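Local coordinates for protein putative acetyltransferase (Streptococcus mutans, PDB 3LD2) that binds coenzyme A in a GNAT-type fold and probably transfers an acyl group from acyl-CoA to an acceptor that is not identified, at residues K36-L41 with F83-I88; I45-E50 with D90-V95. One frame throughout, in Å; residues are numbered along the deposited sequence.

Contact 1: residues K36-L41 with F83-I88; sequences KISPML and FLVAKI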
loop_
_atom_site.group_PDB
_atom_site.type_symbol
_atom_site.label_atom_id
_atom_site.label_comp_id
_atom_site.label_asym_id
_atom_site.label_seq_id
_atom_site.Cartn_x
_atom_site.Cartn_y
_atom_site.Cartn_z
ATOM N N LYS A 36 -17.374 -3.332 4.046
ATOM C CA LYS A 36 -16.992 -4.632 3.507
ATOM C C LYS A 36 -15.746 -4.566 2.625
ATOM O O LYS A 36 -15.516 -3.596 1.887
ATOM C CB LYS A 36 -18.158 -5.288 2.752
ATOM C CG LYS A 36 -19.369 -5.641 3.621
ATOM C CD LYS A 36 -20.425 -6.432 2.835
ATOM C CE LYS A 36 -21.815 -6.280 3.443
ATOM N NZ LYS A 36 -21.808 -6.533 4.896
ATOM N N ILE A 37 -14.939 -5.613 2.718
ATOM C CA ILE A 37 -13.765 -5.748 1.870
ATOM C C ILE A 37 -14.001 -6.823 0.826
ATOM O O ILE A 37 -14.572 -7.885 1.107
ATOM C CB ILE A 37 -12.507 -6.078 2.682
ATOM C CG1 ILE A 37 -12.051 -4.835 3.446
ATOM C CG2 ILE A 37 -11.402 -6.555 1.762
ATOM C CD1 ILE A 37 -11.563 -5.161 4.827
ATOM N N SER A 38 -13.550 -6.534 -0.385
ATOM C CA SER A 38 -13.847 -7.382 -1.516
ATOM C C SER A 38 -12.783 -7.204 -2.600
ATOM O O SER A 38 -12.014 -6.231 -2.572
ATOM C CB SER A 38 -15.224 -7.009 -2.056
ATOM O OG SER A 38 -15.183 -5.741 -2.687
ATOM N N PRO A 39 -12.724 -8.154 -3.555
ATOM C CA PRO A 39 -11.802 -8.077 -4.696
ATOM C C PRO A 39 -12.136 -6.871 -5.564
ATOM O O PRO A 39 -13.305 -6.570 -5.759
ATOM C CB PRO A 39 -12.108 -9.359 -5.480
ATOM C CG PRO A 39 -12.823 -10.254 -4.526
ATOM C CD PRO A 39 -13.501 -9.408 -3.523
HETATM N N MSE A 40 -11.140 -6.188 -6.098
HETATM C CA MSE A 40 -11.417 -5.034 -6.950
HETATM C C MSE A 40 -12.016 -5.454 -8.304
HETATM O O MSE A 40 -11.546 -6.398 -8.940
HETATM C CB MSE A 40 -10.148 -4.203 -7.164
HETATM C CG MSE A 40 -10.395 -2.920 -7.940
HETATM SE SE MSE A 40 -8.777 -1.950 -8.568
HETATM C CE MSE A 40 -8.176 -3.101 -10.053
ATOM N N LEU A 41 -13.049 -4.736 -8.739
ATOM C CA LEU A 41 -13.688 -4.984 -10.017
ATOM C C LEU A 41 -13.123 -4.097 -11.093
ATOM O O LEU A 41 -12.651 -2.988 -10.833
ATOM C CB LEU A 41 -15.178 -4.677 -9.945
ATOM C CG LEU A 41 -16.055 -5.555 -9.083
ATOM C CD1 LEU A 41 -17.412 -4.923 -9.041
ATOM C CD2 LEU A 41 -16.089 -6.957 -9.662
ATOM N N PHE A 83 -5.687 -6.537 -6.064
ATOM C CA PHE A 83 -6.269 -5.383 -5.371
ATOM C C PHE A 83 -7.397 -5.770 -4.412
ATOM O O PHE A 83 -8.389 -6.396 -4.801
ATOM C CB PHE A 83 -6.827 -4.370 -6.370
ATOM C CG PHE A 83 -5.823 -3.830 -7.351
ATOM C CD1 PHE A 83 -5.446 -2.491 -7.305
ATOM C CD2 PHE A 83 -5.279 -4.638 -8.332
ATOM C CE1 PHE A 83 -4.541 -1.964 -8.215
ATOM C CE2 PHE A 83 -4.365 -4.127 -9.249
ATOM C CZ PHE A 83 -3.997 -2.772 -9.187
ATOM N N LEU A 84 -7.255 -5.390 -3.150
ATOM C CA LEU A 84 -8.361 -5.452 -2.204
ATOM C C LEU A 84 -8.956 -4.057 -2.095
ATOM O O LEU A 84 -8.229 -3.045 -2.061
ATOM C CB LEU A 84 -7.886 -5.929 -0.841
ATOM C CG LEU A 84 -7.256 -7.323 -0.863
ATOM C CD1 LEU A 84 -6.713 -7.679 0.505
ATOM C CD2 LEU A 84 -8.269 -8.364 -1.318
ATOM N N VAL A 85 -10.276 -3.995 -2.041
ATOM C CA VAL A 85 -10.952 -2.717 -1.966
ATOM C C VAL A 85 -11.932 -2.683 -0.778
ATOM O O VAL A 85 -12.497 -3.703 -0.383
ATOM C CB VAL A 85 -11.613 -2.413 -3.323
ATOM C CG1 VAL A 85 -13.010 -1.898 -3.155
ATOM C CG2 VAL A 85 -10.763 -1.444 -4.127
ATOM N N ALA A 86 -12.083 -1.530 -0.146
ATOM C CA ALA A 86 -13.068 -1.430 0.930
ATOM C C ALA A 86 -14.177 -0.475 0.525
ATOM O O ALA A 86 -13.926 0.575 -0.059
ATOM C CB ALA A 86 -12.424 -1.023 2.237
ATOM N N LYS A 87 -15.413 -0.862 0.789
ATOM C CA LYS A 87 -16.550 -0.047 0.373
ATOM C C LYS A 87 -17.465 0.214 1.548
ATOM O O LYS A 87 -17.600 -0.622 2.462
ATOM C CB LYS A 87 -17.357 -0.720 -0.747
ATOM C CG LYS A 87 -16.626 -0.959 -2.064
ATOM C CD LYS A 87 -17.610 -1.477 -3.123
ATOM C CE LYS A 87 -16.926 -2.249 -4.245
ATOM N NZ LYS A 87 -17.519 -1.992 -5.604
ATOM N N ILE A 88 -18.091 1.382 1.509
ATOM C CA ILE A 88 -19.138 1.754 2.452
ATOM C C ILE A 88 -20.307 2.287 1.619
ATOM O O ILE A 88 -20.236 3.400 1.105
ATOM C CB ILE A 88 -18.636 2.816 3.453
ATOM C CG1 ILE A 88 -17.534 2.235 4.327
ATOM C CG2 ILE A 88 -19.756 3.273 4.365
ATOM C CD1 ILE A 88 -17.072 3.165 5.432
#

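Contact 2: residues I45-E50 with D90-V95; sequences IEQVVE and DKIVGV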
loop_
_atom_site.group_PDB
_atom_site.type_symbol
_atom_site.label_atom_id
_atom_site.label_comp_id
_atom_site.label_asym_id
_atom_site.label_seq_id
_atom_site.Cartn_x
_atom_site.Cartn_y
_atom_site.Cartn_z
ATOM N N ILE A 45 -12.351 0.670 -11.177
ATOM C CA ILE A 45 -11.063 1.319 -11.415
ATOM C C ILE A 45 -11.108 2.853 -11.467
ATOM O O ILE A 45 -10.156 3.516 -11.080
ATOM C CB ILE A 45 -10.366 0.761 -12.677
ATOM C CG1 ILE A 45 -9.881 -0.673 -12.420
ATOM C CG2 ILE A 45 -9.218 1.674 -13.107
ATOM C CD1 ILE A 45 -9.322 -1.363 -13.648
ATOM N N GLU A 46 -12.206 3.407 -11.967
ATOM C CA GLU A 46 -12.376 4.857 -12.034
ATOM C C GLU A 46 -12.225 5.431 -10.639
ATOM O O GLU A 46 -11.523 6.413 -10.419
ATOM C CB GLU A 46 -13.778 5.206 -12.529
ATOM C CG GLU A 46 -13.802 6.210 -13.667
ATOM C CD GLU A 46 -13.308 5.597 -14.991
ATOM O OE1 GLU A 46 -12.299 4.840 -14.976
ATOM O OE2 GLU A 46 -13.934 5.871 -16.046
ATOM N N GLN A 47 -12.917 4.801 -9.708
ATOM C CA GLN A 47 -12.945 5.241 -8.333
ATOM C C GLN A 47 -11.599 5.125 -7.625
ATOM O O GLN A 47 -11.193 6.043 -6.925
ATOM C CB GLN A 47 -13.997 4.452 -7.573
ATOM C CG GLN A 47 -15.374 5.044 -7.675
ATOM C CD GLN A 47 -16.380 4.179 -6.958
ATOM O OE1 GLN A 47 -16.751 4.449 -5.802
ATOM N NE2 GLN A 47 -16.793 3.088 -7.622
ATOM N N VAL A 48 -10.945 3.983 -7.794
ATOM C CA VAL A 48 -9.609 3.735 -7.261
ATOM C C VAL A 48 -8.606 4.794 -7.754
ATOM O O VAL A 48 -7.874 5.389 -6.962
ATOM C CB VAL A 48 -9.140 2.291 -7.623
ATOM C CG1 VAL A 48 -7.662 2.113 -7.360
ATOM C CG2 VAL A 48 -9.967 1.266 -6.864
ATOM N N VAL A 49 -8.600 5.054 -9.056
ATOM C CA VAL A 49 -7.842 6.181 -9.593
ATOM C C VAL A 49 -8.097 7.523 -8.862
ATOM O O VAL A 49 -7.154 8.166 -8.397
ATOM C CB VAL A 49 -8.066 6.342 -11.102
ATOM C CG1 VAL A 49 -7.452 7.661 -11.604
ATOM C CG2 VAL A 49 -7.457 5.163 -11.829
ATOM N N GLU A 50 -9.356 7.930 -8.760
ATOM C CA GLU A 50 -9.729 9.160 -8.071
ATOM C C GLU A 50 -9.256 9.180 -6.637
ATOM O O GLU A 50 -8.719 10.174 -6.165
ATOM C CB GLU A 50 -11.246 9.337 -8.072
ATOM C CG GLU A 50 -11.783 10.150 -9.244
ATOM C CD GLU A 50 -11.334 11.625 -9.224
ATOM O OE1 GLU A 50 -10.548 11.994 -10.125
ATOM O OE2 GLU A 50 -11.763 12.405 -8.326
ATOM N N ASP A 90 -21.271 0.471 -1.288
ATOM C CA ASP A 90 -20.688 0.308 -2.631
ATOM C C ASP A 90 -19.962 1.571 -3.149
ATOM O O ASP A 90 -19.763 1.751 -4.347
ATOM C CB ASP A 90 -21.719 -0.210 -3.650
ATOM C CG ASP A 90 -21.099 -1.193 -4.672
ATOM O OD1 ASP A 90 -20.378 -0.732 -5.595
ATOM O OD2 ASP A 90 -21.332 -2.429 -4.545
ATOM N N LYS A 91 -19.574 2.433 -2.218
ATOM C CA LYS A 91 -18.629 3.503 -2.486
ATOM C C LYS A 91 -17.246 3.046 -1.994
ATOM O O LYS A 91 -17.103 2.564 -0.856
ATOM C CB LYS A 91 -19.068 4.773 -1.752
ATOM C CG LYS A 91 -18.002 5.860 -1.642
ATOM C CD LYS A 91 -18.092 6.874 -2.788
ATOM C CE LYS A 91 -16.978 7.927 -2.702
ATOM N NZ LYS A 91 -17.102 8.933 -3.792
ATOM N N ILE A 92 -16.236 3.169 -2.852
ATOM C CA ILE A 92 -14.876 2.760 -2.489
ATOM C C ILE A 92 -14.265 3.764 -1.508
ATOM O O ILE A 92 -14.257 4.955 -1.800
ATOM C CB ILE A 92 -13.940 2.738 -3.707
ATOM C CG1 ILE A 92 -14.548 1.956 -4.878
ATOM C CG2 ILE A 92 -12.560 2.199 -3.299
ATOM C CD1 ILE A 92 -14.138 0.522 -4.917
ATOM N N VAL A 93 -13.749 3.289 -0.373
ATOM C CA VAL A 93 -13.165 4.172 0.643
ATOM C C VAL A 93 -11.757 3.756 1.061
ATOM O O VAL A 93 -11.126 4.418 1.887
ATOM C CB VAL A 93 -14.032 4.254 1.931
ATOM C CG1 VAL A 93 -15.293 5.057 1.673
ATOM C CG2 VAL A 93 -14.328 2.852 2.490
ATOM N N GLY A 94 -11.281 2.652 0.496
ATOM C CA GLY A 94 -9.940 2.164 0.750
ATOM C C GLY A 94 -9.467 1.196 -0.326
ATOM O O GLY A 94 -10.278 0.514 -0.967
ATOM N N VAL A 95 -8.155 1.138 -0.539
ATOM C CA VAL A 95 -7.603 0.199 -1.508
ATOM C C VAL A 95 -6.205 -0.305 -1.120
ATOM O O VAL A 95 -5.365 0.457 -0.631
ATOM C CB VAL A 95 -7.590 0.789 -2.933
ATOM C CG1 VAL A 95 -6.783 2.087 -2.975
ATOM C CG2 VAL A 95 -7.056 -0.244 -3.927
#

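Contact 1: residues K36-L41 with F83-I88
Met40 swings its CG anti to its own backbone N (chi1 -175°) and bends only at the last torsion, while Phe83 sets CG beside its backbone N, anti to the carbonyl carbon (chi1 -59°); the two side chains therefore run side by side and meet in a Met-aromatic contact. They lie where an edge strand of the GNAT sheet, 35-39, runs out beside the antiparallel strand 82-88. The bent end of the selenomethionine puts methyl CE over one face of the ring, 3.7 Å from the centroid of Phe83 and near the ring normal, in a CH-pi contact, whereas SE approaches the same ring obliquely. Phe77 of helix 70-77 touches both side chains, and Val48 of helix 45-55 packs on Met40.

Four backbone hydrogen bonds join the strands in two reciprocal pairs. Lys36 exchanges N-H and carbonyl with Lys87, and Ser38 does the same with Val85, Ser38 N to Val85 O measuring 3.0 Å. Between them Ile37 and Ala86 form a non-hydrogen-bonded pair, in which Ile37 CG1 lies 4.0 Å from Ala86 CB on the face of the sheet covered by helix 126-138. On the other face Val85 CG2 reaches Met40 CG at 4.1 Å, and Lys87 directs its amine to the carboxylates of Asp44 and Asp90, which would probably stabilise its positive charge. Beyond Pro39, whose side chain turns off the sheet, a fifth bond survives the end of the strand: Met40 N meets Phe83 O at 3.0 Å, tilted 34° out of the carbonyl plane.

Contact 2: residues I45-E50 with D90-V95
Gln47 and Ile92 join helix 45-55 to the start of strand 92-100 by one polar bond and by packing of their side chains. The polar link is Ile92 N to Gln47 OE1, long at 3.3 Å but almost straight at the hydrogen (178°). The N-H comes from above the amide plane of Gln47, 42° out of it and off the lone pairs, so the oxygen is met obliquely. The side chain of Gln47 is extended beyond CG (chi2 177°), which carries its amide across the gap to the strand.

Van der Waals packing accompanies this bond. Ile92 sets CG1 beside its own backbone N, and that carbon packs against the glutamine, 3.7 Å from Gln47 CB and 3.6 Å from Gln47 CD. One residue on in the helix, Val48 CG1 makes an apolar contact with Val95 CG2 at 4.2 Å, and Val85 of the adjoining strand meets both valines.

Between Ile92 and Val95 the strand carries a classic beta bulge, with Val93 and Gly94 both opposite Ala86 of strand 82-88. The whole is a helix packed on one face of a mixed sheet, the alpha/beta layering of the GNAT fold.

Overall arrangement
From the N terminus, strand 35-39 leads through a short loop into helix 45-55, and the chain passes helix 70-77 before entering strand 82-88 and then strand 92-100. Contact 1 closes the excursion from 36-41 to 83-88 by pairing two strands; contact 2 closes the one from 45-50 to 90-95 by setting the helix on the sheet. Their segments alternate along the chain, so the closures cross instead of nesting. Strands 82-88 and 92-100 are consecutive and lie side by side, so each contact holds one of two adjacent strands. Together they tie the N-terminal strand and helix to one edge of the sheet; strand 110-117, next to 92-100, carries the CoA-binding residues Ile115 and Val117.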